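Local coordinates for signal recognition 54 kDa protein (Pyrococcus furiosus, PDB 3DM5) that is the SRP54 protein of the archaeal signal recognition particle, whose P-loop nucleotide-binding domain holds guanosine-5'-diphosphate in this structure, at residues 113-116 with 117-121; 138-141 with 142-145; 144-147 with 148-151; 164-167 with 168-171. All blocks are in the same frame, centred on the assembly; numbering follows the deposited sequence.

Contact 1 of 4, residues 113-116 with 117-121; sequences KTTT and VAKLA. With GDP (guanosine-5'-diphosphate), chain J.
Thr115 has its methyl CG2 anti to the backbone N and OG1 swung back beside that N (chi1 -50°), while Lys119, one helical turn on, sends CG out beside its own N and runs extended beyond it. The two side chains therefore pass at a slant, CG2 of Thr115 lying 3.6 Å from CE of Lys119, and the hydroxyl is left to face the nucleotide. Beneath them Lys119 N donates to Thr115 O at 3.0 Å, an ordinary helical bond. This is the first part of helix 113-125, where the P-loop (Walker A) sequence runs into the helix, and Thr114 and Thr115 suit the place because each offers its N-H and its hydroxyl to one phosphate oxygen. Thr114 OG1 donates to GDP O3B at 2.6 Å, joined there by the backbone N; Thr115 gives N and OG1 to O2A, the OG1 bond being 2.7 Å. The partial positive charge of the helix N-terminus probably also helps to stabilise these anionic oxygens. Lys119 reaches further, toward the base. Its NZ donates to a water 2.6 Å away, which in turn donates to Thr116 OG1 (3.1 Å) and, weakly, to GDP O6. The same ammonium is held by the carbonyl oxygens of Gly275 and Asp280, and Thr116 OG1 also bonds Gly112 O. Val117 and Leu120, apolar, turn to the sheet and pack on Met105 of strand 101-106.

Contact 2 of 4, residues 138-141 with 142-145; sequences TWRP and GAYH. With GDP (guanosine-5'-diphosphate), chain J; SO4 (sulfate ion), chain E.
Arg140 and Ala143 meet where the loop after strand 131-135 turns into helix 142-151, in the Asp-Thr-x-Arg-x-x-Ala sequence of the nucleotide-binding domain of SRP54-type proteins. Starting at CB, the arginine chain sets CG between the backbone N and the carbonyl carbon (chi1 32°), then straightens to CD, which comes to 4.0 Å from O2B of GDP, and bends at chi3, about CG-CD. The guanidinium that results has Ala143 CB above one face, toward its rim; a side chain as small as a methyl lets the flat group lie close to the helix. NH1 lies at the diphosphate and gives O2B a weak bond of 3.1 Å, whereas NH2 turns to Gln146 OE1, which probably fixes the rotation of the group. Arginine suits the spot by bridging an anion and an amide. In the backbone, Ala143 N donates to Arg140 O, though the nitrogen is less surely placed, and Tyr144 N donates to Pro141 O at 3.2 Å. Proline, having no N-H to spend, fits a position leading into a helix. Further along, Tyr144 CD2 sits 4.0 Å above the centre of the His145 ring, whose NE2 donates at 3.1 Å to O3 of the sulfate in chain E.

Contact 3 of 4, residues 144-147 with 148-151; sequences YHQL and RQLL. With GDP (guanosine-5'-diphosphate), chain J; SO4 (sulfate ion), chain E; SO4 (sulfate ion), chain L.
Arg148 lies alongside Tyr144, its chain bent at chi2 (-61°) and chi3, which brings CG over one face of the phenol ring, toward its rim. The CG methylene makes a CH-pi contact, 4.0 Å from the ring centroid, and the two chains run side by side in the same direction, with NH1 of Arg148 ending 2.9 Å from Tyr144 OH. Ring and guanidinium are not stacked, their planes standing 53° apart. The charged end has other partners as well: NE forms a salt bridge with Asp152, and NH2 makes weak bonds to O1 and O2 of the sulfate in chain L. On a different side of the helix Gln146 stretches fully out and its NE2 gives O1A of GDP a fairly straight bond of 3.0 Å; an amide suits this place by offering an N-H to the phosphate. His145 faces the second subunit, where it meets the equivalent His145 ring and Arg148. Leu147 and Leu151 form the apolar side, Leu147 CD2 lying 4.4 Å from Leu151 CD1, and pack on Val133 and Val158. Those valines belong to strands 131-135 and 157-159, which run parallel, so helix 142-151 is the crossover of a beta-alpha-beta unit, as expected of a P-loop fold.

Contact 4 of 4, residues 164-167 with 168-171; sequences EKDA and IKLA
The first helical bonds of this turn run from Leu170 N to Asp166 O (2.9 Å) and from Ala171 N to Ala167 O (3.0 Å), drawing the end of the incoming loop onto helix 167-180. Glu164 then folds back over that turn. Its CG is anti to the backbone N, and a bend at chi2 (45°) swings the carboxylate round to Lys169, whose chain it crosses at about a right angle. OE2 forms a salt bridge with Lys169 NZ at 3.0 Å and also accepts a weak bond from Asp166 N, so that one oxygen ties the loop backbone to the helix. The long, flexible glutamate and lysine suit a place where two charges must meet across a turn at a partly open surface. The helix is the connection between strand 157-159 and strand 185-189, parallel members of the central sheet separated by strand 131-135, as part of the alternating beta-alpha pattern of the P-loop domain. Asp166 holds the N-cap position, but its carboxylate makes no capping bond; it crosses the methylenes of Lys169 instead, its OD2 5.3 Å from NZ, a distance at which any attraction is probably modest. Lower down, the aliphatic part of Glu164 slides past Leu170 in the opposite direction, CG lying beside CG, and the leucine is buried against Ser136 and Thr138. Ile168 and Ala171 look to another neighbour, both packing on Ile207 of helix 198-211. The small methyl of Ala171 probably helps helices 167-180 and 198-211 to come close there, while branched Ile168 reaches further, to Gln206 and Val210.

How the contacts relate
All four contacts belong to the nucleotide-binding domain and follow one another in series along the chain, except that contacts 2 and 3 overlap at Tyr144 and His145 on helix 142-151. Contact 1, on helix 113-125, has its centre about 10 Å from that of contact 3 and 14 Å from that of contact 2; the three touch one another and all reach GDP, so two neighbouring helices and the loop before the second each contribute to the diphosphate site. Contact 4 lies farther out, its centre about 20 Å from that of contact 1, and reaches the group through Thr138 of contact 2, which packs on Ala167 and Leu170. Contacts 2 and 3 also face the second subunit.

Contact 1 of 4, residues 113-116 with 117-121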
loop_
_atom_site.group_PDB
_atom_site.type_symbol
_atom_site.label_atom_id
_atom_site.label_comp_id
_atom_site.label_asym_id
_atom_site.label_seq_id
_atom_site.Cartn_x
_atom_site.Cartn_y
_atom_site.Cartn_z
ATOM N N LYS A 113 12.183 -1.893 -28.384
ATOM C CA LYS A 113 12.506 -1.318 -29.700
ATOM C C LYS A 113 11.648 -1.868 -30.850
ATOM O O LYS A 113 11.016 -1.099 -31.586
ATOM C CB LYS A 113 13.973 -1.552 -30.033
ATOM C CG LYS A 113 14.405 -0.936 -31.334
ATOM C CD LYS A 113 15.857 -1.250 -31.614
ATOM C CE LYS A 113 16.037 -2.595 -32.324
ATOM N NZ LYS A 113 15.749 -3.767 -31.468
ATOM N N THR A 114 11.635 -3.190 -31.031
ATOM C CA THR A 114 10.815 -3.770 -32.090
ATOM C C THR A 114 9.406 -3.149 -32.061
ATOM O O THR A 114 8.936 -2.582 -33.068
ATOM C CB THR A 114 10.686 -5.310 -31.985
ATOM O OG1 THR A 114 11.953 -5.909 -31.691
ATOM C CG2 THR A 114 10.179 -5.873 -33.273
ATOM N N THR A 115 8.745 -3.247 -30.901
ATOM C CA THR A 115 7.392 -2.712 -30.735
ATOM C C THR A 115 7.330 -1.218 -31.047
ATOM O O THR A 115 6.444 -0.748 -31.764
ATOM C CB THR A 115 6.861 -2.934 -29.296
ATOM O OG1 THR A 115 7.039 -4.307 -28.916
ATOM C CG2 THR A 115 5.389 -2.577 -29.219
ATOM N N THR A 116 8.264 -0.456 -30.489
ATOM C CA THR A 116 8.308 0.960 -30.791
ATOM C C THR A 116 8.454 1.238 -32.305
ATOM O O THR A 116 7.962 2.250 -32.803
ATOM C CB THR A 116 9.407 1.666 -29.995
ATOM O OG1 THR A 116 9.321 1.284 -28.618
ATOM C CG2 THR A 116 9.291 3.191 -30.133
ATOM N N VAL A 117 9.097 0.340 -33.041
ATOM C CA VAL A 117 9.295 0.590 -34.461
ATOM C C VAL A 117 7.925 0.566 -35.120
ATOM O O VAL A 117 7.624 1.413 -35.961
ATOM C CB VAL A 117 10.267 -0.429 -35.112
ATOM C CG1 VAL A 117 10.127 -0.463 -36.631
ATOM C CG2 VAL A 117 11.698 -0.130 -34.688
ATOM N N ALA A 118 7.084 -0.381 -34.707
ATOM C CA ALA A 118 5.717 -0.512 -35.238
ATOM C C ALA A 118 4.836 0.655 -34.842
ATOM O O ALA A 118 4.067 1.164 -35.659
ATOM C CB ALA A 118 5.078 -1.819 -34.786
ATOM N N LYS A 119 4.949 1.068 -33.579
ATOM C CA LYS A 119 4.177 2.179 -33.066
ATOM C C LYS A 119 4.438 3.452 -33.849
ATOM O O LYS A 119 3.498 4.177 -34.220
ATOM C CB LYS A 119 4.480 2.414 -31.578
ATOM C CG LYS A 119 3.995 1.308 -30.649
ATOM C CD LYS A 119 4.420 1.623 -29.241
ATOM C CE LYS A 119 3.993 0.577 -28.230
ATOM N NZ LYS A 119 4.193 1.147 -26.858
ATOM N N LEU A 120 5.725 3.730 -34.071
ATOM C CA LEU A 120 6.161 4.899 -34.835
ATOM C C LEU A 120 5.706 4.818 -36.310
ATOM O O LEU A 120 5.204 5.781 -36.871
ATOM C CB LEU A 120 7.672 5.064 -34.716
ATOM C CG LEU A 120 8.253 6.430 -35.055
ATOM C CD1 LEU A 120 7.602 7.516 -34.235
ATOM C CD2 LEU A 120 9.731 6.390 -34.819
ATOM N N ALA A 121 5.830 3.655 -36.926
ATOM C CA ALA A 121 5.338 3.493 -38.291
ATOM C C ALA A 121 3.846 3.785 -38.365
ATOM O O ALA A 121 3.389 4.550 -39.226
ATOM C CB ALA A 121 5.627 2.102 -38.796
HETATM P PB GDP J . 12.793 -5.783 -28.006
HETATM O O1B GDP J . 12.974 -4.750 -26.948
HETATM O O2B GDP J . 13.814 -6.872 -27.789
HETATM O O3B GDP J . 12.948 -5.147 -29.366
HETATM O O3A GDP J . 11.393 -6.569 -27.845
HETATM P PA GDP J . 9.917 -5.943 -27.751
HETATM O O1A GDP J . 8.874 -7.006 -27.927
HETATM O O2A GDP J . 9.697 -4.834 -28.739
HETATM O "O5'" GDP J . 9.866 -5.447 -26.222
HETATM C "C5'" GDP J . 9.944 -6.457 -25.223
HETATM C "C4'" GDP J . 8.725 -6.407 -24.297
HETATM O "O4'" GDP J . 8.415 -5.079 -23.815
HETATM C "C3'" GDP J . 7.482 -6.925 -24.997
HETATM O "O3'" GDP J . 6.849 -7.792 -24.051
HETATM C "C2'" GDP J . 6.658 -5.678 -25.264
HETATM O "O2'" GDP J . 5.271 -5.913 -25.182
HETATM C "C1'" GDP J . 7.034 -4.793 -24.101
HETATM N N9 GDP J . 6.869 -3.353 -24.360
HETATM C C8 GDP J . 7.440 -2.592 -25.308
HETATM N N7 GDP J . 7.057 -1.293 -25.172
HETATM C C5 GDP J . 6.240 -1.224 -24.103
HETATM C C6 GDP J . 5.467 -0.181 -23.378
HETATM O O6 GDP J . 5.489 1.025 -23.718
HETATM N N1 GDP J . 4.735 -0.572 -22.327
HETATM C C2 GDP J . 4.689 -1.847 -21.905
HETATM N N2 GDP J . 3.930 -2.153 -20.832
HETATM N N3 GDP J . 5.366 -2.845 -22.505
HETATM C C4 GDP J . 6.130 -2.590 -23.581
HETATM O O HOH W 1 6.812 0.833 -26.840
#

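Contact 2 of 4, residues 138-141 with 142-145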
loop_
_atom_site.group_PDB
_atom_site.type_symbol
_atom_site.label_atom_id
_atom_site.label_comp_id
_atom_site.label_asym_id
_atom_site.label_seq_id
_atom_site.Cartn_x
_atom_site.Cartn_y
_atom_site.Cartn_z
ATOM N N THR A 138 19.580 -8.574 -37.074
ATOM C CA THR A 138 20.178 -9.884 -37.288
ATOM C C THR A 138 20.444 -10.575 -35.951
ATOM O O THR A 138 20.785 -11.752 -35.917
ATOM C CB THR A 138 21.505 -9.769 -38.089
ATOM O OG1 THR A 138 22.404 -8.884 -37.412
ATOM C CG2 THR A 138 21.246 -9.225 -39.483
ATOM N N TRP A 139 20.278 -9.823 -34.863
ATOM C CA TRP A 139 20.532 -10.290 -33.489
ATOM C C TRP A 139 19.393 -11.154 -32.900
ATOM O O TRP A 139 19.622 -12.004 -32.041
ATOM C CB TRP A 139 20.796 -9.080 -32.586
ATOM C CG TRP A 139 21.700 -9.346 -31.423
ATOM C CD1 TRP A 139 23.066 -9.446 -31.444
ATOM C CD2 TRP A 139 21.305 -9.508 -30.053
ATOM N NE1 TRP A 139 23.541 -9.675 -30.171
ATOM C CE2 TRP A 139 22.482 -9.721 -29.301
ATOM C CE3 TRP A 139 20.069 -9.497 -29.391
ATOM C CZ2 TRP A 139 22.457 -9.929 -27.917
ATOM C CZ3 TRP A 139 20.048 -9.701 -28.018
ATOM C CH2 TRP A 139 21.236 -9.917 -27.295
ATOM N N ARG A 140 18.167 -10.906 -33.349
ATOM C CA ARG A 140 17.024 -11.764 -33.050
ATOM C C ARG A 140 16.051 -11.686 -34.222
ATOM O O ARG A 140 15.053 -10.966 -34.160
ATOM C CB ARG A 140 16.340 -11.373 -31.735
ATOM C CG ARG A 140 16.390 -9.875 -31.373
ATOM C CD ARG A 140 15.231 -9.499 -30.435
ATOM N NE ARG A 140 14.002 -10.156 -30.881
ATOM C CZ ARG A 140 12.766 -9.714 -30.655
ATOM N NH1 ARG A 140 12.558 -8.592 -29.974
ATOM N NH2 ARG A 140 11.736 -10.402 -31.125
ATOM N N PRO A 141 16.359 -12.421 -35.306
ATOM C CA PRO A 141 15.638 -12.464 -36.591
ATOM C C PRO A 141 14.132 -12.782 -36.501
ATOM O O PRO A 141 13.421 -12.566 -37.495
ATOM C CB PRO A 141 16.378 -13.577 -37.370
ATOM C CG PRO A 141 17.156 -14.339 -36.312
ATOM C CD PRO A 141 17.565 -13.269 -35.351
ATOM N N GLY A 142 13.669 -13.287 -35.351
ATOM C CA GLY A 142 12.244 -13.379 -35.054
ATOM C C GLY A 142 11.557 -12.017 -35.156
ATOM O O GLY A 142 10.328 -11.926 -35.259
ATOM N N ALA A 143 12.363 -10.956 -35.147
ATOM C CA ALA A 143 11.875 -9.588 -35.199
ATOM C C ALA A 143 11.197 -9.284 -36.520
ATOM O O ALA A 143 10.262 -8.484 -36.572
ATOM C CB ALA A 143 13.019 -8.610 -34.969
ATOM N N TYR A 144 11.678 -9.895 -37.598
ATOM C CA TYR A 144 11.032 -9.670 -38.882
ATOM C C TYR A 144 9.565 -10.100 -38.764
ATOM O O TYR A 144 8.655 -9.351 -39.126
ATOM C CB TYR A 144 11.745 -10.407 -40.028
ATOM C CG TYR A 144 10.908 -10.453 -41.283
ATOM C CD1 TYR A 144 10.740 -9.320 -42.072
ATOM C CD2 TYR A 144 10.230 -11.611 -41.644
ATOM C CE1 TYR A 144 9.947 -9.348 -43.203
ATOM C CE2 TYR A 144 9.438 -11.656 -42.776
ATOM C CZ TYR A 144 9.301 -10.524 -43.553
ATOM O OH TYR A 144 8.510 -10.558 -44.681
ATOM N N HIS A 145 9.339 -11.292 -38.220
ATOM C CA HIS A 145 7.976 -11.801 -38.069
ATOM C C HIS A 145 7.128 -11.044 -37.062
ATOM O O HIS A 145 5.954 -10.814 -37.316
ATOM C CB HIS A 145 7.982 -13.287 -37.773
ATOM C CG HIS A 145 8.250 -14.124 -38.985
ATOM N ND1 HIS A 145 7.423 -14.099 -40.092
ATOM C CD2 HIS A 145 9.260 -14.970 -39.270
ATOM C CE1 HIS A 145 7.917 -14.918 -41.007
ATOM N NE2 HIS A 145 9.025 -15.459 -40.540
HETATM P PB GDP J . 12.793 -5.783 -28.006
HETATM O O1B GDP J . 12.974 -4.750 -26.948
HETATM O O2B GDP J . 13.814 -6.872 -27.789
HETATM O O3B GDP J . 12.948 -5.147 -29.366
HETATM O O3A GDP J . 11.393 -6.569 -27.845
HETATM P PA GDP J . 9.917 -5.943 -27.751
HETATM O O1A GDP J . 8.874 -7.006 -27.927
HETATM O O2A GDP J . 9.697 -4.834 -28.739
HETATM O "O5'" GDP J . 9.866 -5.447 -26.222
HETATM C "C5'" GDP J . 9.944 -6.457 -25.223
HETATM C "C4'" GDP J . 8.725 -6.407 -24.297
HETATM O "O4'" GDP J . 8.415 -5.079 -23.815
HETATM C "C3'" GDP J . 7.482 -6.925 -24.997
HETATM O "O3'" GDP J . 6.849 -7.792 -24.051
HETATM C "C2'" GDP J . 6.658 -5.678 -25.264
HETATM O "O2'" GDP J . 5.271 -5.913 -25.182
HETATM C "C1'" GDP J . 7.034 -4.793 -24.101
HETATM N N9 GDP J . 6.869 -3.353 -24.360
HETATM C C8 GDP J . 7.440 -2.592 -25.308
HETATM N N7 GDP J . 7.057 -1.293 -25.172
HETATM C C5 GDP J . 6.240 -1.224 -24.103
HETATM C C6 GDP J . 5.467 -0.181 -23.378
HETATM O O6 GDP J . 5.489 1.025 -23.718
HETATM N N1 GDP J . 4.735 -0.572 -22.327
HETATM C C2 GDP J . 4.689 -1.847 -21.905
HETATM N N2 GDP J . 3.930 -2.153 -20.832
HETATM N N3 GDP J . 5.366 -2.845 -22.505
HETATM C C4 GDP J . 6.130 -2.590 -23.581
HETATM S S SO4 E . 9.895 -16.612 -44.218
HETATM O O1 SO4 E . 10.084 -17.932 -44.825
HETATM O O2 SO4 E . 8.464 -16.432 -43.962
HETATM O O3 SO4 E . 10.676 -16.522 -42.978
HETATM O O4 SO4 E . 10.345 -15.554 -45.123
#

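Contact 3 of 4, residues 144-147 with 148-151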
loop_
_atom_site.group_PDB
_atom_site.type_symbol
_atom_site.label_atom_id
_atom_site.label_comp_id
_atom_site.label_asym_id
_atom_site.label_seq_id
_atom_site.Cartn_x
_atom_site.Cartn_y
_atom_site.Cartn_z
ATOM N N TYR A 144 11.678 -9.895 -37.598
ATOM C CA TYR A 144 11.032 -9.670 -38.882
ATOM C C TYR A 144 9.565 -10.100 -38.764
ATOM O O TYR A 144 8.655 -9.351 -39.126
ATOM C CB TYR A 144 11.745 -10.407 -40.028
ATOM C CG TYR A 144 10.908 -10.453 -41.283
ATOM C CD1 TYR A 144 10.740 -9.320 -42.072
ATOM C CD2 TYR A 144 10.230 -11.611 -41.644
ATOM C CE1 TYR A 144 9.947 -9.348 -43.203
ATOM C CE2 TYR A 144 9.438 -11.656 -42.776
ATOM C CZ TYR A 144 9.301 -10.524 -43.553
ATOM O OH TYR A 144 8.510 -10.558 -44.681
ATOM N N HIS A 145 9.339 -11.292 -38.220
ATOM C CA HIS A 145 7.976 -11.801 -38.069
ATOM C C HIS A 145 7.128 -11.044 -37.062
ATOM O O HIS A 145 5.954 -10.814 -37.316
ATOM C CB HIS A 145 7.982 -13.287 -37.773
ATOM C CG HIS A 145 8.250 -14.124 -38.985
ATOM N ND1 HIS A 145 7.423 -14.099 -40.092
ATOM C CD2 HIS A 145 9.260 -14.970 -39.270
ATOM C CE1 HIS A 145 7.917 -14.918 -41.007
ATOM N NE2 HIS A 145 9.025 -15.459 -40.540
ATOM N N GLN A 146 7.725 -10.649 -35.938
ATOM C CA GLN A 146 7.038 -9.778 -34.983
ATOM C C GLN A 146 6.534 -8.472 -35.605
ATOM O O GLN A 146 5.449 -7.992 -35.282
ATOM C CB GLN A 146 7.937 -9.477 -33.799
ATOM C CG GLN A 146 7.344 -8.475 -32.842
ATOM C CD GLN A 146 8.210 -8.291 -31.615
ATOM O OE1 GLN A 146 9.202 -8.993 -31.436
ATOM N NE2 GLN A 146 7.839 -7.344 -30.761
ATOM N N LEU A 147 7.330 -7.898 -36.501
ATOM C CA LEU A 147 6.950 -6.671 -37.180
ATOM C C LEU A 147 5.834 -6.958 -38.167
ATOM O O LEU A 147 4.908 -6.169 -38.284
ATOM C CB LEU A 147 8.159 -6.016 -37.888
ATOM C CG LEU A 147 9.244 -5.329 -37.038
ATOM C CD1 LEU A 147 10.476 -5.057 -37.872
ATOM C CD2 LEU A 147 8.761 -4.037 -36.354
ATOM N N ARG A 148 5.930 -8.079 -38.879
ATOM C CA ARG A 148 4.853 -8.517 -39.778
ATOM C C ARG A 148 3.533 -8.634 -38.996
ATOM O O ARG A 148 2.489 -8.115 -39.418
ATOM C CB ARG A 148 5.172 -9.875 -40.422
ATOM C CG ARG A 148 6.308 -9.906 -41.444
ATOM C CD ARG A 148 5.995 -9.010 -42.604
ATOM N NE ARG A 148 4.830 -9.439 -43.370
ATOM C CZ ARG A 148 4.763 -10.566 -44.075
ATOM N NH1 ARG A 148 5.781 -11.410 -44.096
ATOM N NH2 ARG A 148 3.668 -10.856 -44.746
ATOM N N GLN A 149 3.599 -9.332 -37.863
ATOM C CA GLN A 149 2.488 -9.452 -36.914
ATOM C C GLN A 149 1.875 -8.091 -36.532
ATOM O O GLN A 149 0.662 -7.917 -36.566
ATOM C CB GLN A 149 2.942 -10.214 -35.654
ATOM C CG GLN A 149 2.101 -9.947 -34.418
ATOM C CD GLN A 149 2.870 -10.162 -33.122
ATOM O OE1 GLN A 149 3.972 -10.694 -33.122
ATOM N NE2 GLN A 149 2.288 -9.747 -32.018
ATOM N N LEU A 150 2.712 -7.123 -36.177
ATOM C CA LEU A 150 2.189 -5.830 -35.748
ATOM C C LEU A 150 1.676 -4.959 -36.897
ATOM O O LEU A 150 0.827 -4.085 -36.700
ATOM C CB LEU A 150 3.253 -5.050 -34.958
ATOM C CG LEU A 150 3.831 -5.711 -33.701
ATOM C CD1 LEU A 150 5.052 -4.971 -33.139
ATOM C CD2 LEU A 150 2.742 -5.825 -32.668
ATOM N N LEU A 151 2.197 -5.188 -38.095
ATOM C CA LEU A 151 2.100 -4.175 -39.132
ATOM C C LEU A 151 1.300 -4.570 -40.374
ATOM O O LEU A 151 0.825 -3.702 -41.093
ATOM C CB LEU A 151 3.504 -3.698 -39.514
ATOM C CG LEU A 151 4.213 -2.752 -38.541
ATOM C CD1 LEU A 151 5.608 -2.432 -39.035
ATOM C CD2 LEU A 151 3.408 -1.473 -38.328
HETATM P PB GDP J . 12.793 -5.783 -28.006
HETATM O O1B GDP J . 12.974 -4.750 -26.948
HETATM O O2B GDP J . 13.814 -6.872 -27.789
HETATM O O3B GDP J . 12.948 -5.147 -29.366
HETATM O O3A GDP J . 11.393 -6.569 -27.845
HETATM P PA GDP J . 9.917 -5.943 -27.751
HETATM O O1A GDP J . 8.874 -7.006 -27.927
HETATM O O2A GDP J . 9.697 -4.834 -28.739
HETATM O "O5'" GDP J . 9.866 -5.447 -26.222
HETATM C "C5'" GDP J . 9.944 -6.457 -25.223
HETATM C "C4'" GDP J . 8.725 -6.407 -24.297
HETATM O "O4'" GDP J . 8.415 -5.079 -23.815
HETATM C "C3'" GDP J . 7.482 -6.925 -24.997
HETATM O "O3'" GDP J . 6.849 -7.792 -24.051
HETATM C "C2'" GDP J . 6.658 -5.678 -25.264
HETATM O "O2'" GDP J . 5.271 -5.913 -25.182
HETATM C "C1'" GDP J . 7.034 -4.793 -24.101
HETATM N N9 GDP J . 6.869 -3.353 -24.360
HETATM C C8 GDP J . 7.440 -2.592 -25.308
HETATM N N7 GDP J . 7.057 -1.293 -25.172
HETATM C C5 GDP J . 6.240 -1.224 -24.103
HETATM C C6 GDP J . 5.467 -0.181 -23.378
HETATM O O6 GDP J . 5.489 1.025 -23.718
HETATM N N1 GDP J . 4.735 -0.572 -22.327
HETATM C C2 GDP J . 4.689 -1.847 -21.905
HETATM N N2 GDP J . 3.930 -2.153 -20.832
HETATM N N3 GDP J . 5.366 -2.845 -22.505
HETATM C C4 GDP J . 6.130 -2.590 -23.581
HETATM S S SO4 E . 9.895 -16.612 -44.218
HETATM O O1 SO4 E . 10.084 -17.932 -44.825
HETATM O O2 SO4 E . 8.464 -16.432 -43.962
HETATM O O3 SO4 E . 10.676 -16.522 -42.978
HETATM O O4 SO4 E . 10.345 -15.554 -45.123
HETATM S S SO4 L . 3.449 -14.542 -45.673
HETATM O O1 SO4 L . 3.989 -13.618 -46.678
HETATM O O2 SO4 L . 2.303 -13.896 -45.022
HETATM O O3 SO4 L . 3.013 -15.801 -46.276
HETATM O O4 SO4 L . 4.506 -14.879 -44.719
#

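Contact 4 of 4, residues 164-167 with 168-171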
loop_
_atom_site.group_PDB
_atom_site.type_symbol
_atom_site.label_atom_id
_atom_site.label_comp_id
_atom_site.label_asym_id
_atom_site.label_seq_id
_atom_site.Cartn_x
_atom_site.Cartn_y
_atom_site.Cartn_z
ATOM N N GLU A 164 19.488 -13.335 -43.564
ATOM C CA GLU A 164 20.620 -12.492 -43.935
ATOM C C GLU A 164 21.429 -12.176 -42.684
ATOM O O GLU A 164 20.861 -11.945 -41.611
ATOM C CB GLU A 164 20.158 -11.213 -44.633
ATOM C CG GLU A 164 21.270 -10.219 -44.930
ATOM C CD GLU A 164 22.512 -10.859 -45.505
ATOM O OE1 GLU A 164 22.512 -12.088 -45.725
ATOM O OE2 GLU A 164 23.495 -10.121 -45.736
ATOM N N LYS A 165 22.751 -12.171 -42.807
ATOM C CA LYS A 165 23.585 -12.127 -41.613
ATOM C C LYS A 165 24.514 -10.917 -41.556
ATOM O O LYS A 165 25.180 -10.685 -40.553
ATOM C CB LYS A 165 24.369 -13.435 -41.463
ATOM N N ASP A 166 24.563 -10.143 -42.629
ATOM C CA ASP A 166 25.324 -8.902 -42.603
ATOM C C ASP A 166 24.372 -7.765 -42.239
ATOM O O ASP A 166 23.420 -7.480 -42.972
ATOM C CB ASP A 166 25.987 -8.651 -43.953
ATOM C CG ASP A 166 27.016 -7.548 -43.893
ATOM O OD1 ASP A 166 27.290 -7.040 -42.777
ATOM O OD2 ASP A 166 27.552 -7.192 -44.965
ATOM N N ALA A 167 24.614 -7.129 -41.095
ATOM C CA ALA A 167 23.656 -6.169 -40.552
ATOM C C ALA A 167 23.576 -4.908 -41.396
ATOM O O ALA A 167 22.485 -4.470 -41.767
ATOM C CB ALA A 167 24.007 -5.826 -39.128
ATOM N N ILE A 168 24.736 -4.326 -41.691
ATOM C CA ILE A 168 24.815 -3.146 -42.554
ATOM C C ILE A 168 24.342 -3.451 -43.999
ATOM O O ILE A 168 23.617 -2.666 -44.612
ATOM C CB ILE A 168 26.246 -2.590 -42.589
ATOM C CG1 ILE A 168 26.914 -2.778 -41.231
ATOM C CG2 ILE A 168 26.236 -1.140 -42.959
ATOM C CD1 ILE A 168 26.921 -1.534 -40.372
ATOM N N LYS A 169 24.742 -4.588 -44.545
ATOM C CA LYS A 169 24.230 -4.960 -45.846
ATOM C C LYS A 169 22.713 -4.909 -45.811
ATOM O O LYS A 169 22.081 -4.294 -46.678
ATOM C CB LYS A 169 24.695 -6.359 -46.237
ATOM C CG LYS A 169 25.802 -6.402 -47.278
ATOM C CD LYS A 169 25.965 -7.836 -47.801
ATOM C CE LYS A 169 24.604 -8.542 -47.930
ATOM N NZ LYS A 169 24.692 -9.942 -48.453
ATOM N N LEU A 170 22.138 -5.552 -44.795
ATOM C CA LEU A 170 20.691 -5.710 -44.674
ATOM C C LEU A 170 20.004 -4.357 -44.653
ATOM O O LEU A 170 19.033 -4.117 -45.365
ATOM C CB LEU A 170 20.355 -6.446 -43.385
ATOM C CG LEU A 170 19.496 -7.692 -43.509
ATOM C CD1 LEU A 170 18.981 -8.068 -42.144
ATOM C CD2 LEU A 170 18.372 -7.488 -44.503
ATOM N N ALA A 171 20.530 -3.469 -43.826
ATOM C CA ALA A 171 19.948 -2.147 -43.673
ATOM C C ALA A 171 19.989 -1.337 -44.969
ATOM O O ALA A 171 19.066 -0.577 -45.261
ATOM C CB ALA A 171 20.614 -1.382 -42.492
#